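Local coordinates for sporozoite microneme protein essential for cell traversal (Plasmodium berghei, PDB 4U5A) that is needed by the malaria parasite's sporozoites to traverse host cells, at residues A[20-25]-A[67-72]; A[55-60]-A[173-178]. All coordinates share one frame; numbering follows the deposited sequence.

Contact 1. Residues A[20-25]-A[67-72]; sequences DFSNDI and IIDGIL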
loop_
_atom_site.group_PDB
_atom_site.type_symbol
_atom_site.label_atom_id
_atom_site.label_comp_id
_atom_site.label_asym_id
_atom_site.label_seq_id
_atom_site.Cartn_x
_atom_site.Cartn_y
_atom_site.Cartn_z
ATOM N N ASP A 20 -6.571 9.230 -12.495
ATOM C CA ASP A 20 -7.311 8.631 -11.389
ATOM C C ASP A 20 -6.435 7.654 -10.622
ATOM O O ASP A 20 -6.382 7.687 -9.385
ATOM C CB ASP A 20 -8.567 7.911 -11.890
ATOM C CG ASP A 20 -9.664 8.870 -12.312
ATOM O OD1 ASP A 20 -9.448 10.100 -12.241
ATOM O OD2 ASP A 20 -10.743 8.388 -12.716
ATOM N N PHE A 21 -5.741 6.790 -11.359
ATOM C CA PHE A 21 -4.862 5.819 -10.722
ATOM C C PHE A 21 -3.809 6.537 -9.882
ATOM O O PHE A 21 -3.531 6.142 -8.750
ATOM C CB PHE A 21 -4.197 4.920 -11.761
ATOM C CG PHE A 21 -3.420 3.783 -11.164
ATOM C CD1 PHE A 21 -4.079 2.708 -10.588
ATOM C CD2 PHE A 21 -2.032 3.790 -11.172
ATOM C CE1 PHE A 21 -3.375 1.659 -10.035
ATOM C CE2 PHE A 21 -1.317 2.740 -10.621
ATOM C CZ PHE A 21 -1.991 1.673 -10.050
ATOM N N SER A 22 -3.242 7.606 -10.436
ATOM C CA SER A 22 -2.245 8.393 -9.719
ATOM C C SER A 22 -2.806 8.972 -8.420
ATOM O O SER A 22 -2.147 8.917 -7.376
ATOM C CB SER A 22 -1.722 9.524 -10.607
ATOM O OG SER A 22 -0.907 9.026 -11.652
ATOM N N ASN A 23 -4.024 9.508 -8.485
ATOM C CA ASN A 23 -4.687 10.044 -7.296
ATOM C C ASN A 23 -4.872 8.986 -6.210
ATOM O O ASN A 23 -4.521 9.206 -5.041
ATOM C CB ASN A 23 -6.048 10.637 -7.665
ATOM C CG ASN A 23 -5.933 11.909 -8.479
ATOM O OD1 ASN A 23 -4.895 12.570 -8.478
ATOM N ND2 ASN A 23 -7.000 12.253 -9.189
ATOM N N ASP A 24 -5.417 7.836 -6.605
ATOM C CA ASP A 24 -5.634 6.736 -5.670
ATOM C C ASP A 24 -4.316 6.279 -5.030
ATOM O O ASP A 24 -4.243 6.060 -3.814
ATOM C CB ASP A 24 -6.324 5.566 -6.378
ATOM C CG ASP A 24 -7.679 5.951 -6.958
ATOM O OD1 ASP A 24 -8.289 6.923 -6.465
ATOM O OD2 ASP A 24 -8.135 5.277 -7.908
ATOM N N ILE A 25 -3.279 6.149 -5.854
ATOM C CA ILE A 25 -1.957 5.758 -5.372
ATOM C C ILE A 25 -1.394 6.772 -4.372
ATOM O O ILE A 25 -0.837 6.387 -3.344
ATOM C CB ILE A 25 -0.963 5.575 -6.542
ATOM C CG1 ILE A 25 -1.335 4.337 -7.359
ATOM C CG2 ILE A 25 0.458 5.419 -6.029
ATOM C CD1 ILE A 25 -1.102 3.032 -6.627
ATOM N N ILE A 67 6.524 3.388 -8.290
ATOM C CA ILE A 67 6.790 2.453 -9.378
ATOM C C ILE A 67 5.483 1.967 -10.005
ATOM O O ILE A 67 5.320 1.996 -11.224
ATOM C CB ILE A 67 7.606 1.236 -8.875
ATOM C CG1 ILE A 67 9.003 1.674 -8.426
ATOM C CG2 ILE A 67 7.705 0.162 -9.948
ATOM C CD1 ILE A 67 9.866 0.540 -7.922
ATOM N N ILE A 68 4.560 1.522 -9.154
ATOM C CA ILE A 68 3.240 1.075 -9.588
ATOM C C ILE A 68 2.515 2.168 -10.367
ATOM O O ILE A 68 1.956 1.925 -11.438
ATOM C CB ILE A 68 2.376 0.648 -8.385
ATOM C CG1 ILE A 68 3.051 -0.490 -7.622
ATOM C CG2 ILE A 68 0.981 0.242 -8.833
ATOM C CD1 ILE A 68 2.292 -0.919 -6.388
ATOM N N ASP A 69 2.548 3.378 -9.821
ATOM C CA ASP A 69 1.944 4.538 -10.462
ATOM C C ASP A 69 2.579 4.797 -11.823
ATOM O O ASP A 69 1.876 5.003 -12.809
ATOM C CB ASP A 69 2.091 5.768 -9.557
ATOM C CG ASP A 69 1.320 6.978 -10.062
ATOM O OD1 ASP A 69 0.633 6.880 -11.099
ATOM O OD2 ASP A 69 1.399 8.038 -9.405
ATOM N N GLY A 70 3.907 4.753 -11.879
ATOM C CA GLY A 70 4.606 5.049 -13.115
ATOM C C GLY A 70 4.500 3.959 -14.165
ATOM O O GLY A 70 4.416 4.253 -15.359
ATOM N N ILE A 71 4.481 2.704 -13.721
ATOM C CA ILE A 71 4.362 1.570 -14.632
ATOM C C ILE A 71 3.019 1.600 -15.353
ATOM O O ILE A 71 2.946 1.358 -16.563
ATOM C CB ILE A 71 4.547 0.220 -13.899
ATOM C CG1 ILE A 71 6.029 -0.018 -13.597
ATOM C CG2 ILE A 71 4.041 -0.936 -14.744
ATOM C CD1 ILE A 71 6.309 -1.332 -12.891
ATOM N N LEU A 72 1.960 1.928 -14.623
ATOM C CA LEU A 72 0.642 1.965 -15.234
ATOM C C LEU A 72 0.535 3.136 -16.201
ATOM O O LEU A 72 -0.013 2.997 -17.292
ATOM C CB LEU A 72 -0.457 2.089 -14.185
ATOM C CG LEU A 72 -1.825 1.989 -14.869
ATOM C CD1 LEU A 72 -2.418 0.592 -14.696
ATOM C CD2 LEU A 72 -2.793 3.078 -14.445
#

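Contact 2. Residues A[55-60]-A[173-178]; sequences SKYSFV and FITPIY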
loop_
_atom_site.group_PDB
_atom_site.type_symbol
_atom_site.label_atom_id
_atom_site.label_comp_id
_atom_site.label_asym_id
_atom_site.label_seq_id
_atom_site.Cartn_x
_atom_site.Cartn_y
_atom_site.Cartn_z
ATOM N N SER A 55 11.710 6.727 10.014
ATOM C CA SER A 55 11.556 7.683 8.922
ATOM C C SER A 55 12.373 7.249 7.717
ATOM O O SER A 55 11.982 7.488 6.575
ATOM C CB SER A 55 11.965 9.087 9.367
ATOM O OG SER A 55 10.980 9.659 10.213
ATOM N N LYS A 56 13.512 6.613 7.975
ATOM C CA LYS A 56 14.284 5.998 6.905
ATOM C C LYS A 56 13.473 4.863 6.284
ATOM O O LYS A 56 13.359 4.772 5.061
ATOM C CB LYS A 56 15.622 5.486 7.425
ATOM N N TYR A 57 12.932 3.995 7.137
ATOM C CA TYR A 57 12.130 2.854 6.689
ATOM C C TYR A 57 10.948 3.260 5.807
ATOM O O TYR A 57 10.542 2.514 4.919
ATOM C CB TYR A 57 11.609 2.066 7.893
ATOM C CG TYR A 57 12.585 1.050 8.442
ATOM C CD1 TYR A 57 13.813 0.833 7.832
ATOM C CD2 TYR A 57 12.275 0.304 9.567
ATOM C CE1 TYR A 57 14.707 -0.098 8.335
ATOM C CE2 TYR A 57 13.160 -0.627 10.072
ATOM C CZ TYR A 57 14.371 -0.826 9.456
ATOM O OH TYR A 57 15.247 -1.755 9.969
ATOM N N SER A 58 10.392 4.438 6.068
ATOM C CA SER A 58 9.177 4.881 5.392
ATOM C C SER A 58 9.385 5.301 3.937
ATOM O O SER A 58 8.418 5.534 3.215
ATOM C CB SER A 58 8.552 6.044 6.164
ATOM O OG SER A 58 9.425 7.160 6.186
ATOM N N PHE A 59 10.637 5.389 3.504
ATOM C CA PHE A 59 10.931 5.891 2.165
ATOM C C PHE A 59 10.785 4.817 1.095
ATOM O O PHE A 59 10.462 5.119 -0.056
ATOM C CB PHE A 59 12.336 6.494 2.119
ATOM C CG PHE A 59 12.448 7.820 2.822
ATOM C CD1 PHE A 59 11.326 8.617 3.007
ATOM C CD2 PHE A 59 13.672 8.274 3.290
ATOM C CE1 PHE A 59 11.422 9.839 3.653
ATOM C CE2 PHE A 59 13.775 9.495 3.935
ATOM C CZ PHE A 59 12.648 10.279 4.116
ATOM N N VAL A 60 11.018 3.566 1.471
ATOM C CA VAL A 60 10.952 2.471 0.510
ATOM C C VAL A 60 9.516 2.167 0.038
ATOM O O VAL A 60 9.301 1.998 -1.161
ATOM C CB VAL A 60 11.607 1.190 1.081
ATOM C CG1 VAL A 60 11.615 0.075 0.047
ATOM C CG2 VAL A 60 13.022 1.487 1.526
ATOM N N PHE A 173 12.575 -6.987 16.109
ATOM C CA PHE A 173 11.138 -7.222 16.040
ATOM C C PHE A 173 10.500 -6.721 14.749
ATOM O O PHE A 173 9.666 -7.406 14.159
ATOM C CB PHE A 173 10.426 -6.585 17.230
ATOM C CG PHE A 173 8.933 -6.746 17.192
ATOM C CD1 PHE A 173 8.358 -8.001 17.322
ATOM C CD2 PHE A 173 8.104 -5.648 17.025
ATOM C CE1 PHE A 173 6.985 -8.160 17.285
ATOM C CE2 PHE A 173 6.730 -5.798 16.992
ATOM C CZ PHE A 173 6.169 -7.056 17.122
ATOM N N ILE A 174 10.881 -5.526 14.310
ATOM C CA ILE A 174 10.230 -4.936 13.149
ATOM C C ILE A 174 10.877 -5.370 11.836
ATOM O O ILE A 174 10.306 -5.153 10.768
ATOM C CB ILE A 174 10.222 -3.391 13.214
ATOM C CG1 ILE A 174 11.634 -2.833 13.041
ATOM C CG2 ILE A 174 9.598 -2.904 14.515
ATOM C CD1 ILE A 174 11.675 -1.325 13.021
ATOM N N THR A 175 12.060 -5.977 11.903
ATOM C CA THR A 175 12.719 -6.421 10.674
ATOM C C THR A 175 11.902 -7.484 9.911
ATOM O O THR A 175 11.731 -7.362 8.697
ATOM C CB THR A 175 14.148 -6.961 10.951
ATOM O OG1 THR A 175 15.010 -5.874 11.314
ATOM C CG2 THR A 175 14.716 -7.648 9.720
ATOM N N PRO A 176 11.384 -8.523 10.602
ATOM C CA PRO A 176 10.574 -9.454 9.804
ATOM C C PRO A 176 9.290 -8.827 9.266
ATOM O O PRO A 176 8.903 -9.107 8.133
ATOM C CB PRO A 176 10.232 -10.573 10.793
ATOM C CG PRO A 176 11.232 -10.478 11.872
ATOM C CD PRO A 176 11.665 -9.047 11.953
ATOM N N ILE A 177 8.655 -7.982 10.072
ATOM C CA ILE A 177 7.406 -7.330 9.689
ATOM C C ILE A 177 7.604 -6.395 8.497
ATOM O O ILE A 177 6.851 -6.445 7.524
ATOM C CB ILE A 177 6.803 -6.546 10.879
ATOM C CG1 ILE A 177 6.401 -7.513 11.997
ATOM C CG2 ILE A 177 5.598 -5.726 10.443
ATOM C CD1 ILE A 177 5.897 -6.834 13.252
ATOM N N TYR A 178 8.632 -5.557 8.577
ATOM C CA TYR A 178 8.943 -4.602 7.518
ATOM C C TYR A 178 9.411 -5.298 6.236
ATOM O O TYR A 178 9.021 -4.903 5.137
ATOM C CB TYR A 178 9.988 -3.595 8.013
ATOM C CG TYR A 178 10.533 -2.679 6.946
ATOM C CD1 TYR A 178 9.810 -1.570 6.520
ATOM C CD2 TYR A 178 11.787 -2.899 6.393
ATOM C CE1 TYR A 178 10.307 -0.727 5.545
ATOM C CE2 TYR A 178 12.296 -2.062 5.423
ATOM C CZ TYR A 178 11.553 -0.978 5.003
ATOM O OH TYR A 178 12.064 -0.142 4.037
#

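Contact 1. Residues A[20-25]-A[67-72]
The hydroxyl of S22 is gripped from several directions. Its OG lies 2.7 Å from D69 OD1 and is also hydrogen-bonded to the backbone O of S18, one turn earlier; these two acceptors must share its single proton, while NH2 of R73, one turn beyond D69, donates to OG. The bond to D69 joins neighbouring helices of the four-helix bundle, 10-39 and 59-84; their short segments run antiparallel, at 177°, with axes 9.6 Å apart at closest approach. S22 and D69 stand level, the nearest pair in backbone register. D69 extends its carboxylate across the gap with CG anti to its backbone N (chi1 -172°), and OD1 meets the hydroxyl through its syn lone pair, on the side of its partner oxygen. R73, by sharing the serine, brings a positive charge near the carboxylate, which would favour its ionised form.

Beside this polar pair the core side of the interface closes around F21, whose ring is wedged between two aliphatic chains. L72 covers one face toward the rim, its CD2 coming within 3.4 Å of F21 CG. On the opposite face CG1 of I25, from the same helix as F21, stands 3.6 Å above the ring plane, again off-centre. The ring edge is turned to the backbone of the other helix, with CE2 3.5 Å from I68 O. Helix 88-126 supplies the next layer: C102 touches both F21 and L72, and I105 touches I68. I68 crosses F21 at about a right angle and uses its CG2 branch, 3.5 Å from F21 CZ; the same methyl also lies 4.1 Å from I25 CD1.

Contact 2. Residues A[55-60]-A[173-178]
The rings of Y57 and Y178 lie face to face, nearly parallel: their planes differ by only 11° and their centroids are 4.3 Å apart. The side chains arrive from facing backbones and cross obliquely, which sets CD1 of Y57 against CZ of Y178 at 4.0 Å. Y178 reaches across with CG anti to its backbone N, which brings its hydroxyl to the Y57 main chain, where OH donates to Y57 O over 3.2 Å. That bond lies in the carbonyl plane on a lone pair, with a C=O...donor angle of 123°. Y57 therefore receives Y178 twice, on its ring and on its carbonyl, and the two together would be expected to limit sliding and rotation of the stacked ring.

I174, one turn before Y178, approaches Y57 differently: its CD1 lies in the ring plane at the edge, 3.4 Å from CE2. With chi1 at 69°, CG1 sits between the backbone N and the carbonyl carbon, and the extended chain beyond it delivers CD1 to that edge. V60 crosses Y178 at about a right angle, its CB and CG2 beside the hydroxyl.

On the flank toward helix 10-39, F36 touches Y57 and S58. The contact thus fastens the break between helices 49-57 and 59-84 to helix 167-197 through a face-to-face tyrosine stack, at the surface of a four-helix bundle.

How the contacts relate
Helix 59-84 takes part in both contacts. Near its start, V60 belongs to contact 2, and about two turns later its residues 67-72 form contact 1. The contact centres are 22 Å apart, on opposite sides of the chain's centre, and their nearest atoms, about 7 Å apart, do not touch. Contact 1 joins this helix to 10-39 in a buried layer; contact 2 ties its beginning, and the preceding helix 49-57, to 167-197 nearer the surface. Helix 167-197 also reaches contact 1, where I189 and L192 touch I68, while F36 of helix 10-39 reaches contact 2. The same long helices therefore meet at separate levels along the bundle.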